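PDB 4UFQ: hyaluronidase from Streptomyces koganeiensis, which probably cleaves glycosidic bonds of hyaluronan, acting as a hyaluronidase. Local coordinates for residues Gly70-Ala74 with Arg75-Lys79. Numbering follows the deposited sequence. Where two conformers were deposited one is given.
Sequences GTETA and RGTLK. With SO4 (sulfate ion), chain P.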
loop_
_atom_site.group_PDB
_atom_site.type_symbol
_atom_site.label_atom_id
_atom_site.label_comp_id
_atom_site.label_asym_id
_atom_site.label_seq_id
_atom_site.Cartn_x
_atom_site.Cartn_y
_atom_site.Cartn_z
ATOM N N GLY B 70 10.620 14.576 -5.589
ATOM C CA GLY B 70 11.192 15.258 -4.441
ATOM C C GLY B 70 12.508 14.635 -4.034
ATOM O O GLY B 70 12.879 13.569 -4.522
ATOM N N THR B 71 13.219 15.304 -3.133
ATOM C CA THR B 71 14.499 14.796 -2.655
ATOM C C THR B 71 14.640 14.939 -1.134
ATOM O O THR B 71 15.681 15.339 -0.621
ATOM C CB THR B 71 15.653 15.486 -3.394
ATOM O OG1 THR B 71 16.901 14.889 -3.015
ATOM C CG2 THR B 71 15.681 17.005 -3.120
ATOM N N GLU B 72 13.582 14.562 -0.425
ATOM C CA GLU B 72 13.485 14.747 1.022
ATOM C C GLU B 72 14.465 13.880 1.813
ATOM O O GLU B 72 14.715 12.721 1.464
ATOM C CB GLU B 72 12.063 14.405 1.473
ATOM C CG GLU B 72 10.976 15.314 0.878
ATOM C CD GLU B 72 10.553 14.938 -0.534
ATOM O OE1 GLU B 72 10.999 13.896 -1.057
ATOM O OE2 GLU B 72 9.757 15.693 -1.129
ATOM N N THR B 73 14.977 14.414 2.915
ATOM C CA THR B 73 15.826 13.618 3.794
ATOM C C THR B 73 15.060 12.994 4.957
ATOM O O THR B 73 15.485 11.970 5.485
ATOM C CB THR B 73 16.998 14.442 4.351
ATOM O OG1 THR B 73 16.503 15.645 4.948
ATOM C CG2 THR B 73 17.988 14.786 3.236
ATOM N N ALA B 74 13.927 13.573 5.354
ATOM C CA ALA B 74 13.225 13.074 6.538
ATOM C C ALA B 74 11.715 13.264 6.518
ATOM O O ALA B 74 11.079 13.255 7.570
ATOM C CB ALA B 74 13.811 13.715 7.790
ATOM N N ARG B 75 11.150 13.406 5.322
ATOM C CA ARG B 75 9.712 13.587 5.166
ATOM C C ARG B 75 9.222 12.797 3.969
ATOM O O ARG B 75 10.018 12.279 3.199
ATOM C CB ARG B 75 9.380 15.064 4.966
ATOM C CG ARG B 75 9.798 15.958 6.119
ATOM C CD ARG B 75 8.976 15.695 7.370
ATOM N NE ARG B 75 9.345 16.596 8.462
ATOM C CZ ARG B 75 10.280 16.345 9.376
ATOM N NH1 ARG B 75 10.963 15.207 9.358
ATOM N NH2 ARG B 75 10.532 17.239 10.322
ATOM N N GLY B 76 7.902 12.721 3.814
ATOM C CA GLY B 76 7.303 12.069 2.662
ATOM C C GLY B 76 7.307 12.979 1.436
ATOM O O GLY B 76 7.126 14.196 1.564
ATOM N N THR B 77 7.526 12.407 0.250
ATOM C CA THR B 77 7.497 13.189 -0.996
ATOM C C THR B 77 6.085 13.729 -1.239
ATOM O O THR B 77 5.902 14.899 -1.612
ATOM C CB THR B 77 7.991 12.365 -2.228
ATOM O OG1 THR B 77 9.310 11.864 -1.967
ATOM C CG2 THR B 77 8.027 13.226 -3.486
ATOM N N LEU B 78 5.101 12.847 -1.059
ATOM C CA LEU B 78 3.707 13.242 -0.920
ATOM C C LEU B 78 3.275 12.904 0.510
ATOM O O LEU B 78 3.394 11.742 0.949
ATOM C CB LEU B 78 2.824 12.513 -1.936
ATOM C CG LEU B 78 1.316 12.738 -1.772
ATOM C CD1 LEU B 78 0.936 14.236 -1.828
ATOM C CD2 LEU B 78 0.537 11.968 -2.815
ATOM N N LYS B 79 2.802 13.918 1.233
ATOM C CA LYS B 79 2.281 13.767 2.579
ATOM C C LYS B 79 0.800 14.063 2.581
ATOM O O LYS B 79 0.381 15.188 2.282
ATOM C CB LYS B 79 3.010 14.690 3.554
ATOM C CG LYS B 79 2.419 14.742 4.962
ATOM C CD LYS B 79 2.631 13.449 5.701
ATOM C CE LYS B 79 2.064 13.524 7.112
ATOM N NZ LYS B 79 2.828 14.461 7.957
HETATM S S SO4 P . 6.084 12.935 7.401
HETATM O O1 SO4 P . 6.173 13.270 5.980
HETATM O O2 SO4 P . 7.431 12.815 7.953
HETATM O O3 SO4 P . 5.354 11.675 7.544
HETATM O O4 SO4 P . 5.374 14.003 8.121
#
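E72 and T77 meet inside the loop that links strands 66-70 and 79-83. The glutamate chain bends at chi2 (81°), which folds it back across the loop so that the two side chains cross at about a right angle. T77 OG1 donates to E72 OE1 over 2.8 Å, reaching it from above the carboxylate plane rather than within it. E72 OE2 accepts a hydrogen bond from A65 N of the third subunit, so both oxygens of this buried acid have a donor. A small beta-branched residue suits the place of T77: its hydroxyl serves the acid, while CG2, anti to the backbone N, packs 3.6 Å from G70 N. G70 has no side chain to collide with T77 CG2 and E72 OE2. The backbone changes direction at T77-L78; G70, G76, L78 and K79 pair in parallel with a strand of the second subunit, and L78 and K79 also with one of the third, an intertwined trimeric beta structure consistent with the phage-fibre clan. Toward solvent the packing thins. R75, a long polar chain suited to exposure, has two conformers; in one, NH1 approaches A74 O at 2.6 Å, a doubtful bond. Beside it a sulfate, probably from the crystallisation liquor, takes G76 N on O1 (2.8 Å). The long, flexible K79 reaches O4 with NZ (2.6 Å), and S97 OG of the second subunit also bonds the anion.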